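Local coordinates for protein dihydrodipicolinate synthase (Oceanobacillus iheyensis HTE831, PDB 3D0C) that probably catalyses the condensation of pyruvate with aspartate semialdehyde to 4-hydroxy-tetrahydrodipicolinate, a step of lysine biosynthesis, on a TIM-barrel scaffold, at residues A[112-117]-A[144-149]; A[220-225]-A[298-303]. The protein carries 1 engineered substitution. All blocks are in the same frame, centred on the assembly; numbering follows the deposited sequence.

Contact 1: residues A[112-117]-A[144-149]; sequences IHQPVH and FKDAHL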
ATOM      1  N   ILE A 112       3.979  -3.081  13.208  1.00 14.03           N
ATOM      2  CA  ILE A 112       2.891  -3.131  12.241  1.00 17.32           C
ATOM      3  C   ILE A 112       3.016  -1.987  11.256  1.00 15.47           C
ATOM      4  O   ILE A 112       2.973  -0.811  11.627  1.00 16.29           O
ATOM      5  CB  ILE A 112       1.499  -3.069  12.937  1.00 19.05           C
ATOM      6  CG1 ILE A 112       1.420  -4.159  14.010  1.00 19.56           C
ATOM      7  CG2 ILE A 112       0.381  -3.259  11.902  1.00 18.94           C
ATOM      8  CD1 ILE A 112       0.105  -4.184  14.781  1.00 24.69           C
ATOM      9  N   HIS A 113       3.203  -2.357   9.995  1.00 16.13           N
ATOM     10  CA  HIS A 113       3.335  -1.415   8.896  1.00 17.00           C
ATOM     11  C   HIS A 113       2.015  -0.692   8.676  1.00 17.71           C
ATOM     12  O   HIS A 113       0.954  -1.114   9.170  1.00 13.82           O
ATOM     13  CB  HIS A 113       3.669  -2.169   7.599  1.00 19.28           C
ATOM     14  CG  HIS A 113       5.118  -2.499   7.425  1.00 23.23           C
ATOM     15  ND1 HIS A 113       6.030  -1.597   6.916  1.00 24.93           N
ATOM     16  CD2 HIS A 113       5.808  -3.648   7.629  1.00 24.43           C
ATOM     17  CE1 HIS A 113       7.209  -2.175   6.809  1.00 26.19           C
ATOM     18  NE2 HIS A 113       7.104  -3.423   7.236  1.00 25.77           N
ATOM     19  N   GLN A 114       2.084   0.395   7.922  1.00 14.48           N
ATOM     20  CA  GLN A 114       0.881   1.131   7.577  1.00 17.86           C
ATOM     21  C   GLN A 114       0.068   0.156   6.732  1.00 17.16           C
ATOM     22  O   GLN A 114       0.599  -0.505   5.825  1.00 15.36           O
ATOM     23  CB  GLN A 114       1.209   2.375   6.740  1.00 18.40           C
ATOM     24  CG  GLN A 114       0.006   2.936   5.983  1.00 22.24           C
ATOM     25  CD  GLN A 114       0.346   4.132   5.108  1.00 26.32           C
ATOM     26  OE1 GLN A 114       1.399   4.175   4.462  1.00 23.86           O
ATOM     27  NE2 GLN A 114      -0.559   5.104   5.066  1.00 26.24           N
ATOM     28  N   PRO A 115      -1.228   0.032   7.032  1.00 16.44           N
ATOM     29  CA  PRO A 115      -2.074  -0.883   6.259  1.00 16.20           C
ATOM     30  C   PRO A 115      -2.023  -0.543   4.767  1.00 15.89           C
ATOM     31  O   PRO A 115      -2.162   0.620   4.393  1.00 17.73           O
ATOM     32  CB  PRO A 115      -3.460  -0.647   6.848  1.00 18.06           C
ATOM     33  CG  PRO A 115      -3.166  -0.261   8.280  1.00 17.23           C
ATOM     34  CD  PRO A 115      -1.963   0.639   8.157  1.00 15.86           C
ATOM     35  N   VAL A 116      -1.819  -1.545   3.916  1.00 16.89           N
ATOM     36  CA  VAL A 116      -1.770  -1.300   2.476  1.00 17.85           C
ATOM     37  C   VAL A 116      -3.160  -1.019   1.909  1.00 18.23           C
ATOM     38  O   VAL A 116      -3.291  -0.519   0.795  1.00 15.04           O
ATOM     39  CB  VAL A 116      -1.163  -2.504   1.699  1.00 19.46           C
ATOM     40  CG1 VAL A 116       0.283  -2.746   2.145  1.00 20.59           C
ATOM     41  CG2 VAL A 116      -2.005  -3.754   1.919  1.00 18.97           C
ATOM     42  N   HIS A 117      -4.201  -1.330   2.674  1.00 17.31           N
ATOM     43  CA  HIS A 117      -5.564  -1.103   2.187  1.00 18.56           C
ATOM     44  C   HIS A 117      -5.777   0.346   1.756  1.00 16.08           C
ATOM     45  O   HIS A 117      -5.407   1.262   2.484  1.00 16.34           O
ATOM     46  CB  HIS A 117      -6.593  -1.434   3.272  1.00 19.27           C
ATOM     47  CG  HIS A 117      -6.384  -2.758   3.932  1.00 21.24           C
ATOM     48  ND1 HIS A 117      -5.270  -3.041   4.690  1.00 22.96           N
ATOM     49  CD2 HIS A 117      -7.172  -3.857   3.992  1.00 20.92           C
ATOM     50  CE1 HIS A 117      -5.383  -4.258   5.195  1.00 26.36           C
ATOM     51  NE2 HIS A 117      -6.528  -4.774   4.788  1.00 21.16           N
ATOM     52  N   PHE A 144       2.910   4.672  12.292  1.00 17.20           N
ATOM     53  CA  PHE A 144       1.808   5.595  12.018  1.00 18.38           C
ATOM     54  C   PHE A 144       2.220   6.711  11.052  1.00 18.29           C
ATOM     55  O   PHE A 144       2.911   7.658  11.440  1.00 16.66           O
ATOM     56  CB  PHE A 144       1.356   6.207  13.349  1.00 20.52           C
ATOM     57  CG  PHE A 144      -0.050   6.722  13.343  1.00 23.78           C
ATOM     58  CD1 PHE A 144      -1.121   5.851  13.490  1.00 25.16           C
ATOM     59  CD2 PHE A 144      -0.305   8.085  13.207  1.00 25.12           C
ATOM     60  CE1 PHE A 144      -2.432   6.326  13.502  1.00 24.11           C
ATOM     61  CE2 PHE A 144      -1.609   8.573  13.216  1.00 24.02           C
ATOM     62  CZ  PHE A 144      -2.677   7.688  13.365  1.00 27.08           C
ATOM     63  N   LYS A 145       1.766   6.628   9.804  1.00 18.15           N
ATOM     64  CA  LYS A 145       2.156   7.621   8.813  1.00 16.26           C
ATOM     65  C   LYS A 145       1.038   8.218   7.958  1.00 18.15           C
ATOM     66  O   LYS A 145       1.312   9.016   7.063  1.00 16.74           O
ATOM     67  CB  LYS A 145       3.195   7.003   7.878  1.00 20.90           C
ATOM     68  CG  LYS A 145       2.602   5.948   6.958  1.00 22.96           C
ATOM     69  CD  LYS A 145       3.675   5.185   6.192  1.00 27.32           C
ATOM     70  CE  LYS A 145       4.546   6.106   5.353  1.00 29.15           C
ATOM     71  NZ  LYS A 145       5.721   5.379   4.783  1.00 33.31           N
ATOM     72  N   ASP A 146      -0.206   7.831   8.219  1.00 18.97           N
ATOM     73  CA  ASP A 146      -1.351   8.320   7.442  1.00 21.45           C
ATOM     74  C   ASP A 146      -1.940   9.558   8.109  1.00 19.70           C
ATOM     75  O   ASP A 146      -2.655   9.443   9.100  1.00 17.23           O
ATOM     76  CB  ASP A 146      -2.418   7.214   7.366  1.00 24.15           C
ATOM     77  CG  ASP A 146      -3.590   7.561   6.440  1.00 25.72           C
ATOM     78  OD1 ASP A 146      -3.774   8.742   6.073  1.00 22.40           O
ATOM     79  OD2 ASP A 146      -4.347   6.629   6.094  1.00 22.67           O
ATOM     80  N   ALA A 147      -1.641  10.735   7.569  1.00 19.91           N
ATOM     81  CA  ALA A 147      -2.151  11.976   8.142  1.00 20.76           C
ATOM     82  C   ALA A 147      -3.681  12.049   8.140  1.00 21.67           C
ATOM     83  O   ALA A 147      -4.267  12.828   8.894  1.00 18.60           O
ATOM     84  CB  ALA A 147      -1.567  13.181   7.392  1.00 21.72           C
ATOM     85  N   HIS A 148      -4.325  11.234   7.305  1.00 22.82           N
ATOM     86  CA  HIS A 148      -5.784  11.224   7.208  1.00 23.57           C
ATOM     87  C   HIS A 148      -6.456  10.523   8.378  1.00 23.71           C
ATOM     88  O   HIS A 148      -7.674  10.617   8.550  1.00 23.14           O
ATOM     89  CB  HIS A 148      -6.220  10.576   5.893  1.00 28.34           C
ATOM     90  CG  HIS A 148      -5.887  11.393   4.687  1.00 31.38           C
ATOM     91  ND1 HIS A 148      -6.570  12.545   4.361  1.00 32.98           N
ATOM     92  CD2 HIS A 148      -4.917  11.253   3.753  1.00 32.31           C
ATOM     93  CE1 HIS A 148      -6.034  13.080   3.278  1.00 35.32           C
ATOM     94  NE2 HIS A 148      -5.029  12.316   2.889  1.00 34.30           N
ATOM     95  N   LEU A 149      -5.667   9.808   9.173  1.00 20.15           N
ATOM     96  CA  LEU A 149      -6.197   9.123  10.343  1.00 21.09           C
ATOM     97  C   LEU A 149      -5.958  10.016  11.548  1.00 22.93           C
ATOM     98  O   LEU A 149      -4.955  10.728  11.622  1.00 19.64           O
ATOM     99  CB  LEU A 149      -5.503   7.779  10.555  1.00 24.29           C
ATOM    100  CG  LEU A 149      -5.792   6.726   9.488  1.00 27.55           C
ATOM    101  CD1 LEU A 149      -5.085   5.426   9.852  1.00 28.22           C
ATOM    102  CD2 LEU A 149      -7.307   6.520   9.374  1.00 26.62           C
TER
HETATM  103  O   HOH W   1      -3.198   4.228   6.663  1.00 28.07           O
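This is a water-bridged surface contact in which the amide of Gln-114 packs on Lys-145 and Asp-146, between two neighbouring loops of the TIM barrel. Both loops leave the C-terminal ends of barrel strands, 109-112 and 140-144, which run side by side and parallel. No direct hydrogen bond joins the segments. Gln-114 spans the gap because its CG lies anti to the backbone N (chi1 162°) and the chain stays extended beyond it. The side chains of Gln-114 and Lys-145 cross at about a right angle, with the amide end of the glutamine against CG and CD of the lysine. The fit is tight: the amide carbon CD of Gln-114 sits 3.4 Å from CG of Lys-145. The lysine bends at chi3, and its NZ is hydrogen-bonded to the hydroxyl of Tyr-143, the predicted proton donor/acceptor. The glutamine packs on the aliphatic part of a lysine that may help to place this tyrosine. NE2 of Gln-114 also lies 3.6 Å from CB of Asp-146, with the amide and carboxylate planes 64° apart. Asp-146 also shapes its own loop. It opens a type I beta turn to Leu-149 and forms an Asx turn, its OD1 accepting from His-148 N at 2.8 Å. A water bridges the loops: it accepts from Gln-114 NE2 at 3.2 Å and donates to Asp-146 OD2 at 2.7 Å.

Contact 2: residues A[220-225]-A[298-303]; sequences PQKSFA and KSWNTQ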
ATOM      1  N   PRO A 220      26.952   4.746  10.246  1.00 24.84           N
ATOM      2  CA  PRO A 220      26.375   4.711  11.593  1.00 25.18           C
ATOM      3  C   PRO A 220      26.961   5.728  12.577  1.00 26.46           C
ATOM      4  O   PRO A 220      26.258   6.202  13.474  1.00 23.72           O
ATOM      5  CB  PRO A 220      26.630   3.273  12.036  1.00 24.65           C
ATOM      6  CG  PRO A 220      27.920   2.945  11.351  1.00 25.66           C
ATOM      7  CD  PRO A 220      27.677   3.495   9.957  1.00 24.69           C
ATOM      8  N   GLN A 221      28.244   6.052  12.417  1.00 25.99           N
ATOM      9  CA  GLN A 221      28.900   7.005  13.318  1.00 26.79           C
ATOM     10  C   GLN A 221      28.243   8.390  13.266  1.00 24.57           C
ATOM     11  O   GLN A 221      28.207   9.095  14.272  1.00 23.64           O
ATOM     12  CB  GLN A 221      30.404   7.118  12.999  1.00 31.20           C
ATOM     13  CG  GLN A 221      31.154   5.768  13.016  1.00 36.34           C
ATOM     14  CD  GLN A 221      32.683   5.907  13.008  1.00 40.67           C
ATOM     15  OE1 GLN A 221      33.255   6.659  12.211  1.00 42.35           O
ATOM     16  NE2 GLN A 221      33.348   5.162  13.892  1.00 39.51           N
ATOM     17  N   LYS A 222      27.722   8.778  12.103  1.00 24.92           N
ATOM     18  CA  LYS A 222      27.055  10.074  11.979  1.00 24.28           C
ATOM     19  C   LYS A 222      25.710  10.024  12.706  1.00 24.17           C
ATOM     20  O   LYS A 222      25.346  10.946  13.442  1.00 22.61           O
ATOM     21  CB  LYS A 222      26.830  10.432  10.509  1.00 26.52           C
ATOM     22  CG  LYS A 222      28.107  10.754   9.738  1.00 30.12           C
ATOM     23  CD  LYS A 222      27.790  11.151   8.303  1.00 33.41           C
ATOM     24  CE  LYS A 222      29.053  11.401   7.491  1.00 37.29           C
ATOM     25  NZ  LYS A 222      29.852  12.554   7.994  1.00 38.67           N
ATOM     26  N   SER A 223      24.975   8.937  12.486  1.00 22.07           N
ATOM     27  CA  SER A 223      23.680   8.743  13.121  1.00 19.34           C
ATOM     28  C   SER A 223      23.831   8.732  14.633  1.00 20.06           C
ATOM     29  O   SER A 223      23.008   9.305  15.350  1.00 19.84           O
ATOM     30  CB  SER A 223      23.060   7.415  12.667  1.00 18.42           C
ATOM     31  OG  SER A 223      22.827   7.417  11.272  1.00 18.07           O
ATOM     32  N   PHE A 224      24.877   8.069  15.121  1.00 20.25           N
ATOM     33  CA  PHE A 224      25.107   7.997  16.560  1.00 22.49           C
ATOM     34  C   PHE A 224      25.640   9.308  17.118  1.00 21.09           C
ATOM     35  O   PHE A 224      25.474   9.587  18.303  1.00 19.64           O
ATOM     36  CB  PHE A 224      26.051   6.843  16.903  1.00 24.92           C
ATOM     37  CG  PHE A 224      25.338   5.542  17.149  1.00 30.41           C
ATOM     38  CD1 PHE A 224      24.616   5.342  18.322  1.00 33.11           C
ATOM     39  CD2 PHE A 224      25.354   4.537  16.190  1.00 31.59           C
ATOM     40  CE1 PHE A 224      23.919   4.153  18.535  1.00 35.20           C
ATOM     41  CE2 PHE A 224      24.663   3.348  16.391  1.00 34.05           C
ATOM     42  CZ  PHE A 224      23.944   3.156  17.564  1.00 34.64           C
ATOM     43  N   ALA A 225      26.286  10.101  16.267  1.00 20.43           N
ATOM     44  CA  ALA A 225      26.792  11.402  16.699  1.00 20.44           C
ATOM     45  C   ALA A 225      25.562  12.278  16.970  1.00 22.54           C
ATOM     46  O   ALA A 225      25.520  13.055  17.930  1.00 22.09           O
ATOM     47  CB  ALA A 225      27.659  12.022  15.612  1.00 20.01           C
ATOM     48  N   LYS A 298      32.015  12.178  -1.584  1.00 27.79           N
ATOM     49  CA  LYS A 298      33.316  12.821  -1.744  1.00 30.32           C
ATOM     50  C   LYS A 298      33.471  13.894  -0.669  1.00 30.70           C
ATOM     51  O   LYS A 298      34.505  13.982  -0.003  1.00 31.02           O
ATOM     52  CB  LYS A 298      33.433  13.460  -3.128  1.00 27.47           C
ATOM     53  CG  LYS A 298      34.809  14.058  -3.387  1.00 28.00           C
ATOM     54  CD  LYS A 298      35.882  12.983  -3.206  1.00 30.75           C
ATOM     55  CE  LYS A 298      37.263  13.586  -2.967  1.00 29.49           C
ATOM     56  NZ  LYS A 298      38.283  12.535  -2.645  1.00 32.17           N
ATOM     57  N   SER A 299      32.429  14.709  -0.518  1.00 32.46           N
ATOM     58  CA  SER A 299      32.406  15.770   0.481  1.00 33.34           C
ATOM     59  C   SER A 299      32.631  15.185   1.865  1.00 34.17           C
ATOM     60  O   SER A 299      33.487  15.660   2.611  1.00 34.66           O
ATOM     61  CB  SER A 299      31.060  16.503   0.457  1.00 33.26           C
ATOM     62  OG  SER A 299      30.916  17.345   1.593  1.00 39.27           O
ATOM     63  N   TRP A 300      31.857  14.154   2.206  1.00 33.90           N
ATOM     64  CA  TRP A 300      31.986  13.514   3.507  1.00 34.02           C
ATOM     65  C   TRP A 300      33.382  12.987   3.758  1.00 35.77           C
ATOM     66  O   TRP A 300      33.836  12.944   4.906  1.00 37.30           O
ATOM     67  CB  TRP A 300      30.958  12.386   3.663  1.00 30.72           C
ATOM     68  CG  TRP A 300      29.603  12.866   4.101  1.00 27.06           C
ATOM     69  CD1 TRP A 300      29.317  14.027   4.752  1.00 27.16           C
ATOM     70  CD2 TRP A 300      28.362  12.167   3.964  1.00 24.58           C
ATOM     71  NE1 TRP A 300      27.972  14.100   5.032  1.00 26.51           N
ATOM     72  CE2 TRP A 300      27.362  12.968   4.560  1.00 25.04           C
ATOM     73  CE3 TRP A 300      27.998  10.940   3.400  1.00 26.10           C
ATOM     74  CZ2 TRP A 300      26.015  12.580   4.605  1.00 23.29           C
ATOM     75  CZ3 TRP A 300      26.658  10.552   3.446  1.00 24.83           C
ATOM     76  CH2 TRP A 300      25.686  11.374   4.046  1.00 23.81           C
ATOM     77  N   ASN A 301      34.069  12.600   2.686  1.00 36.93           N
ATOM     78  CA  ASN A 301      35.438  12.082   2.808  1.00 36.59           C
ATOM     79  C   ASN A 301      36.374  13.220   3.155  1.00 34.14           C
ATOM     80  O   ASN A 301      37.233  13.097   4.022  1.00 39.21           O
ATOM     81  CB  ASN A 301      35.910  11.472   1.493  1.00 36.69           C
ATOM     82  CG  ASN A 301      37.239  10.751   1.637  1.00 39.31           C
ATOM     83  OD1 ASN A 301      37.713  10.112   0.705  1.00 38.38           O
ATOM     84  ND2 ASN A 301      37.844  10.845   2.825  1.00 38.48           N
ATOM     85  N   THR A 302      36.184  14.335   2.450  1.00 34.74           N
ATOM     86  CA  THR A 302      36.999  15.549   2.622  1.00 28.61           C
ATOM     87  C   THR A 302      36.901  16.108   4.026  1.00 28.67           C
ATOM     88  O   THR A 302      37.878  16.635   4.567  1.00 32.00           O
ATOM     89  CB  THR A 302      36.598  16.704   1.629  1.00 25.85           C
ATOM     90  OG1 THR A 302      36.812  16.284   0.274  1.00 30.09           O
ATOM     91  CG2 THR A 302      37.436  17.948   1.879  1.00 24.95           C
ATOM     92  N   GLN A 303      35.700  16.015   4.589  1.00 27.43           N
ATOM     93  CA  GLN A 303      35.407  16.487   5.933  1.00 27.34           C
ATOM     94  C   GLN A 303      36.252  15.708   6.932  1.00 27.58           C
ATOM     95  O   GLN A 303      36.859  16.283   7.845  1.00 31.71           O
ATOM     96  CB  GLN A 303      33.920  16.275   6.251  1.00 26.97           C
ATOM     97  CG  GLN A 303      33.535  16.689   7.678  1.00 24.32           C
ATOM     98  CD  GLN A 303      32.100  16.338   8.032  1.00 23.83           C
ATOM     99  OE1 GLN A 303      31.190  16.567   7.229  1.00 26.81           O
ATOM    100  NE2 GLN A 303      31.888  15.790   9.245  1.00 25.64           N
TER
HETATM  101  O   HOH W   2      32.294  13.079   7.083  1.00 29.76           O
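Lys-222 lays the end of its side chain over one face of the indole of Trp-300. CE lies 3.6 Å from the centroid of the five-membered ring and only 4° off its normal, a CH-pi contact. NZ follows at 3.8 Å from the same centroid, 19° off the normal, and makes a cation-pi interaction. The chain is extended as far as CE and then bends (chi4 -64°), which keeps the ammonium over the pyrrole part of the indole and close to CD1. The same NZ donates to a water at 2.7 Å, and that water donates to Trp-300 O, also at 2.7 Å. Lys-222 thus meets the ring of Trp-300 directly and its backbone O through a water. Its charge is met by a salt bridge to Asp-244 of helix 235-257. The backbone O of Asp-244 accepts from Trp-300 NE1, so this third helix serves both partners. Phe-219 also meets the indole, its ring plane steeply inclined to it. The side chain of Gln-303, about one turn on, comes near the same ammonium. A lysine-tryptophan cation-pi pair thus joins helix 220-232, which follows the last barrel strand, to helix 287-303, part of the C-terminal helical region that DapA-family enzymes carry after the TIM barrel.

In the fold
The chain enters contact 1 at the end of strand 109-112. It then runs through helix 122-135 and strand 140-144 and returns in the next loop, so contact 1 closes one beta-alpha-beta unit of the barrel. Three more strands follow before helix 220-232 opens contact 2. Helices 235-257, 260-270 and 287-303 come next, and the last of these closes the second, longer loop. The contacts are in series and neither nest nor cross. They lie on opposite sides of the chain's centre. The centres of contact 1 and contact 2 are about 32 Å apart. Contact 1 ties adjacent loops near the predicted active site. Contact 2 ties the C-terminal helix back to helix 220-232, the helix after the last barrel strand.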